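PDB 2VSH: 2-c-methyl-d-erythritol 4-phosphate cytidylyltransferase from Streptococcus pneumoniae, which catalyses the transfer of the cytidylyl group of CTP to D-ribitol 5-phosphate, making CDP-ribitol for teichoic acid precursors. Local coordinates for residues I3-A9 against I47-G53; I33-T37 against H112-P117. All coordinates share one frame; numbering follows the deposited sequence. Where two conformers were deposited one is given.

Contact 1 (I3-A9 against I47-G53); sequences IYAGILA and IEKIVVG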
loop_
_atom_site.group_PDB
_atom_site.type_symbol
_atom_site.label_atom_id
_atom_site.label_comp_id
_atom_site.label_asym_id
_atom_site.label_seq_id
_atom_site.Cartn_x
_atom_site.Cartn_y
_atom_site.Cartn_z
ATOM N N ILE A 3 1.904 13.081 -29.377
ATOM C CA ILE A 3 1.921 12.419 -28.086
ATOM C C ILE A 3 3.249 12.764 -27.415
ATOM O O ILE A 3 4.323 12.569 -27.995
ATOM C CB ILE A 3 1.793 10.877 -28.199
ATOM C CG1 ILE A 3 0.516 10.480 -28.938
ATOM C CG2 ILE A 3 1.814 10.252 -26.816
ATOM C CD1 ILE A 3 0.529 9.046 -29.471
ATOM N N TYR A 4 3.161 13.300 -26.204
ATOM C CA TYR A 4 4.337 13.678 -25.428
ATOM C C TYR A 4 4.429 12.822 -24.178
ATOM O O TYR A 4 3.412 12.326 -23.674
ATOM C CB TYR A 4 4.251 15.161 -25.043
ATOM C CG TYR A 4 4.211 16.081 -26.259
ATOM C CD1 TYR A 4 2.996 16.503 -26.807
ATOM C CD2 TYR A 4 5.383 16.487 -26.875
ATOM C CE1 TYR A 4 2.962 17.351 -27.945
ATOM C CE2 TYR A 4 5.363 17.310 -27.995
ATOM C CZ TYR A 4 4.152 17.741 -28.524
ATOM O OH TYR A 4 4.151 18.545 -29.635
ATOM N N ALA A 5 5.649 12.629 -23.681
ATOM C CA ALA A 5 5.817 12.105 -22.337
ATOM C C ALA A 5 6.010 13.297 -21.415
ATOM O O ALA A 5 6.724 14.256 -21.765
ATOM C CB ALA A 5 7.002 11.147 -22.243
ATOM N N GLY A 6 5.347 13.238 -20.255
ATOM C CA GLY A 6 5.460 14.252 -19.197
ATOM C C GLY A 6 6.012 13.619 -17.932
ATOM O O GLY A 6 5.266 13.038 -17.135
ATOM N N ILE A 7 7.321 13.754 -17.731
ATOM C CA ILE A 7 8.002 13.112 -16.602
ATOM C C ILE A 7 8.043 14.049 -15.384
ATOM O O ILE A 7 8.646 15.146 -15.435
ATOM C CB ILE A 7 9.427 12.617 -17.011
ATOM C CG1 ILE A 7 9.365 11.739 -18.281
ATOM C CG2 ILE A 7 10.130 11.911 -15.849
ATOM C CD1 ILE A 7 8.467 10.482 -18.191
ATOM N N LEU A 8 7.396 13.609 -14.299
ATOM C CA LEU A 8 7.241 14.395 -13.085
ATOM C C LEU A 8 8.379 14.104 -12.150
ATOM O O LEU A 8 8.442 13.038 -11.521
ATOM C CB LEU A 8 5.887 14.112 -12.426
ATOM C CG LEU A 8 4.711 14.558 -13.302
ATOM C CD1 LEU A 8 3.478 13.747 -13.014
ATOM C CD2 LEU A 8 4.449 16.049 -13.107
ATOM N N ALA A 9 9.292 15.065 -12.083
ATOM C CA ALA A 9 10.576 14.886 -11.410
ATOM C C ALA A 9 10.866 16.069 -10.490
ATOM O O ALA A 9 12.025 16.418 -10.245
ATOM C CB ALA A 9 11.670 14.720 -12.449
ATOM N N ILE A 47 6.167 8.812 -29.556
ATOM C CA ILE A 47 6.392 9.959 -28.669
ATOM C C ILE A 47 7.160 11.059 -29.402
ATOM O O ILE A 47 8.256 10.810 -29.914
ATOM C CB ILE A 47 7.193 9.540 -27.389
ATOM C CG1 ILE A 47 6.425 8.496 -26.557
ATOM C CG2 ILE A 47 7.583 10.763 -26.521
ATOM C CD1 ILE A 47 5.145 8.993 -25.906
ATOM N N GLU A 48 6.602 12.266 -29.434
ATOM C CA GLU A 48 7.250 13.414 -30.067
ATOM C C GLU A 48 8.410 13.966 -29.218
ATOM O O GLU A 48 9.546 14.018 -29.680
ATOM C CB GLU A 48 6.204 14.504 -30.352
ATOM C CG GLU A 48 6.743 15.771 -30.999
ATOM C CD GLU A 48 7.247 15.614 -32.435
ATOM O OE1 GLU A 48 7.675 16.652 -32.999
ATOM O OE2 GLU A 48 7.218 14.503 -33.014
ATOM N N LYS A 49 8.124 14.389 -27.990
ATOM C CA LYS A 49 9.166 14.881 -27.077
ATOM C C LYS A 49 8.945 14.269 -25.724
ATOM O O LYS A 49 7.827 13.907 -25.389
ATOM C CB LYS A 49 9.114 16.408 -26.922
ATOM C CG LYS A 49 9.500 17.209 -28.145
ATOM C CD LYS A 49 10.941 16.977 -28.545
ATOM C CE LYS A 49 11.394 17.986 -29.579
ATOM N NZ LYS A 49 12.442 17.401 -30.451
ATOM N N ILE A 50 10.012 14.212 -24.931
ATOM C CA ILE A 50 9.944 13.795 -23.541
ATOM C C ILE A 50 10.220 15.020 -22.684
ATOM O O ILE A 50 11.324 15.563 -22.700
ATOM C CB ILE A 50 10.974 12.677 -23.235
ATOM C CG1 ILE A 50 10.627 11.442 -24.069
ATOM C CG2 ILE A 50 10.938 12.334 -21.758
ATOM C CD1 ILE A 50 11.812 10.534 -24.336
ATOM N N VAL A 51 9.187 15.484 -21.994
ATOM C CA VAL A 51 9.252 16.754 -21.284
ATOM C C VAL A 51 9.341 16.426 -19.801
ATOM O O VAL A 51 8.463 15.757 -19.255
ATOM C CB VAL A 51 8.026 17.665 -21.574
ATOM C CG1 VAL A 51 8.227 19.040 -20.955
ATOM C CG2 VAL A 51 7.777 17.779 -23.090
ATOM N N VAL A 52 10.430 16.864 -19.178
ATOM C CA VAL A 52 10.720 16.529 -17.784
ATOM C C VAL A 52 10.596 17.766 -16.887
ATOM O O VAL A 52 11.317 18.751 -17.063
ATOM C CB VAL A 52 12.147 15.938 -17.623
ATOM C CG1 VAL A 52 12.284 15.225 -16.270
ATOM C CG2 VAL A 52 12.479 14.971 -18.768
ATOM N N GLY A 53 9.699 17.687 -15.908
ATOM C CA GLY A 53 9.494 18.771 -14.952
ATOM C C GLY A 53 10.366 18.558 -13.734
ATOM O O GLY A 53 10.184 17.603 -13.002
#
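The carbonyl oxygen of I3 receives the shortest bond between 3-9 and 47-53: E48 N lies 2.7 Å from I3 O, with a nearly straight N-H...O angle of 169°, and the CA of I47 adds a CA-H...O contact to the same oxygen. Beyond it the backbones pair as a textbook example of parallel strands. A5 hydrogen-bonds to K49 and V51, which flank I50, and I7 hydrogen-bonds to V51 and G53, which flank V52. The last bond, from A9 N to G53 O at 2.8 Å, is bent, with an N-H...O angle of 135°.

A5, I7, I50 and V52 share one face of the sheet. In the conformer given, I7 holds CG1 beside its own nitrogen (chi1 -52°), which lays it alongside I50, 3.9 Å from I50 CG2. V52 CG1 fits between I7 and A9, 3.9 Å from A9 CB. At the start of the pairing I3 and I47 cross at about a right angle, I3 CG2 lying 3.7 Å from I47 CD1 in the I47 conformer given. Y4 meets the other segment with its ring: CE2 is 3.6 Å from E48 CG, while K49 CB comes to the ring edge, in its plane. The E48 carboxylate, turned nearly perpendicular to that ring, is hydrogen-bonded through OE1 to Y100 OH.

L8 and A9 belong to the CTP-binding site. The two strands and helix 33-42 form a beta-alpha-beta crossover within a GT-A nucleotide-binding fold. That helix covers the A5 and I7 face through L34 and F41, helix 86-100 touches Y4 and L8, and strands 108-113 and 77-81 extend the sheet on either side.

Contact 2 (I33-T37 against H112-P117); sequences ILIHT and HDSVRP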
loop_
_atom_site.group_PDB
_atom_site.type_symbol
_atom_site.label_atom_id
_atom_site.label_comp_id
_atom_site.label_asym_id
_atom_site.label_seq_id
_atom_site.Cartn_x
_atom_site.Cartn_y
_atom_site.Cartn_z
ATOM N N ILE A 33 18.119 7.135 -11.269
ATOM C CA ILE A 33 16.748 6.664 -11.457
ATOM C C ILE A 33 16.031 7.431 -12.564
ATOM O O ILE A 33 15.363 6.822 -13.426
ATOM C CB ILE A 33 15.944 6.683 -10.113
ATOM C CG1 ILE A 33 16.514 5.620 -9.159
ATOM C CG2 ILE A 33 14.444 6.407 -10.375
ATOM C CD1 ILE A 33 16.138 5.785 -7.669
ATOM N N LEU A 34 16.172 8.761 -12.563
ATOM C CA LEU A 34 15.530 9.599 -13.575
ATOM C C LEU A 34 15.890 9.165 -14.995
ATOM O O LEU A 34 15.043 9.176 -15.895
ATOM C CB LEU A 34 15.907 11.080 -13.384
ATOM C CG LEU A 34 15.393 12.055 -14.451
ATOM C CD1 LEU A 34 13.844 12.108 -14.527
ATOM C CD2 LEU A 34 15.985 13.450 -14.255
ATOM N N ILE A 35 17.153 8.799 -15.179
ATOM C CA ILE A 35 17.662 8.375 -16.491
ATOM C C ILE A 35 17.025 7.056 -16.951
ATOM O O ILE A 35 16.618 6.942 -18.115
ATOM C CB ILE A 35 19.199 8.305 -16.498
ATOM C CG1 ILE A 35 19.802 9.719 -16.377
ATOM C CG2 ILE A 35 19.717 7.556 -17.743
ATOM C CD1 ILE A 35 19.366 10.727 -17.497
ATOM N N HIS A 36 16.945 6.085 -16.037
ATOM C CA HIS A 36 16.271 4.811 -16.295
ATOM C C HIS A 36 14.863 5.062 -16.817
ATOM O O HIS A 36 14.410 4.415 -17.773
ATOM C CB HIS A 36 16.137 3.991 -15.011
ATOM C CG HIS A 36 17.404 3.358 -14.549
ATOM N ND1 HIS A 36 17.867 2.166 -15.059
ATOM C CD2 HIS A 36 18.296 3.736 -13.604
ATOM C CE1 HIS A 36 19.002 1.846 -14.465
ATOM N NE2 HIS A 36 19.282 2.780 -13.575
ATOM N N THR A 37 14.170 5.995 -16.164
ATOM C CA THR A 37 12.771 6.292 -16.469
ATOM C C THR A 37 12.638 6.958 -17.849
ATOM O O THR A 37 11.788 6.569 -18.662
ATOM C CB THR A 37 12.150 7.211 -15.370
ATOM O OG1 THR A 37 12.241 6.563 -14.091
ATOM C CG2 THR A 37 10.681 7.499 -15.673
ATOM N N HIS A 112 3.996 10.662 -15.979
ATOM C CA HIS A 112 4.581 9.526 -15.275
ATOM C C HIS A 112 5.595 10.005 -14.235
ATOM O O HIS A 112 6.363 10.935 -14.498
ATOM C CB HIS A 112 5.252 8.567 -16.288
ATOM C CG HIS A 112 5.754 7.294 -15.677
ATOM N ND1 HIS A 112 4.909 6.328 -15.173
ATOM C CD2 HIS A 112 7.015 6.837 -15.475
ATOM C CE1 HIS A 112 5.629 5.320 -14.704
ATOM N NE2 HIS A 112 6.909 5.612 -14.859
ATOM N N ASP A 113 5.587 9.371 -13.064
ATOM C CA ASP A 113 6.538 9.675 -11.977
ATOM C C ASP A 113 7.970 9.383 -12.403
ATOM O O ASP A 113 8.236 8.304 -12.927
ATOM C CB ASP A 113 6.253 8.786 -10.762
ATOM C CG ASP A 113 4.925 9.088 -10.095
ATOM O OD1 ASP A 113 4.460 10.247 -10.148
ATOM O OD2 ASP A 113 4.355 8.157 -9.494
ATOM N N SER A 114 8.899 10.294 -12.107
ATOM C CA SER A 114 10.329 10.046 -12.373
ATOM C C SER A 114 10.872 8.839 -11.626
ATOM O O SER A 114 11.781 8.176 -12.118
ATOM C CB SER A 114 11.182 11.258 -12.014
ATOM O OG SER A 114 11.075 11.507 -10.631
ATOM N N VAL A 115 10.324 8.578 -10.436
ATOM C CA VAL A 115 10.803 7.484 -9.572
ATOM C C VAL A 115 10.091 6.150 -9.798
ATOM O O VAL A 115 10.116 5.248 -8.946
ATOM C CB VAL A 115 10.751 7.860 -8.082
ATOM C CG1 VAL A 115 11.827 8.906 -7.762
ATOM C CG2 VAL A 115 9.319 8.326 -7.678
ATOM N N ARG A 116 9.474 6.029 -10.958
ATOM C CA ARG A 116 8.913 4.764 -11.411
ATOM C C ARG A 116 9.689 4.259 -12.641
ATOM O O ARG A 116 9.172 4.307 -13.756
ATOM C CB ARG A 116 7.432 4.908 -11.725
ATOM C CG ARG A 116 6.525 4.923 -10.487
ATOM C CD ARG A 116 5.065 4.829 -10.894
ATOM N NE ARG A 116 4.180 5.267 -9.812
ATOM C CZ ARG A 116 3.582 4.463 -8.936
ATOM N NH1 ARG A 116 3.761 3.156 -8.984
ATOM N NH2 ARG A 116 2.801 4.974 -7.995
ATOM N N PRO A 117 10.938 3.783 -12.433
ATOM C CA PRO A 117 11.777 3.392 -13.584
ATOM C C PRO A 117 11.388 2.071 -14.262
ATOM O O PRO A 117 11.948 1.753 -15.330
ATOM C CB PRO A 117 13.181 3.290 -12.981
ATOM C CG PRO A 117 12.961 2.973 -11.542
ATOM C CD PRO A 117 11.626 3.569 -11.149
#
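T37 turns its two branches to different partners in 112-117. With OG1 beside its own backbone nitrogen (chi1 -59°), the hydroxyl donates to S114 O across 2.6 Å, approaching from above the carbonyl plane, 36° out of it. The same oxygen lies against P117, 3.2 Å from P117 CA. The methyl goes instead to the imidazole of H112, where T37 CG2 is 3.7 Å from H112 CD2 and lies in the ring plane, at the edge. A second in-plane partner fixes the rotation of that ring: H112 NE2 donates to R116 O at 2.8 Å, on a carbonyl lone pair.

The residues between H112 and P117 show how a GT-A nucleotidyltransferase builds its site from loops that leave the carboxyl ends of parallel strands. Strand 108-113 runs into a type I turn from D113 to R116, and S114, the second residue of the turn, belongs to the CTP-binding site. Across the turn R116 NE forms a salt bridge with D113 OD2, met on its anti side and close to the guanidinium plane; R116 NH1 goes on to N217 O and D113 OD1 to R86, itself a CTP-site residue.

Helix 33-42 meets this turn with apolar groups as well. I33 CG2 sits over the backbone, 3.6 Å from S114 O and close to V115 CA, with the P117 ring beside it. L34 reaches in with CD1, 3.8 Å from S114 CB. H36 offers P117 its CB alone, at 3.7 Å from P117 CB, for its imidazole leads away to bond with L28 O.

From the N terminus the chain runs through 3-9, passes an unmodelled region at 11-21, enters helix 33-42 and returns in 47-53, where contact 1 closes a loop with 37 residues between its segments. Contact 2 starts on the helix within that loop and is completed only at 112-117, after helices 59-69 and 86-100, so the two closures cross. They meet where strands 3-9 and 108-113 are neighbours in the sheet: L8 probably bonds through its N to H112 O and through its O to S114 N. V52 CG1 also packs on L34 CD1. Together they tie the first crossover to the loop after 108-113, around the CTP site.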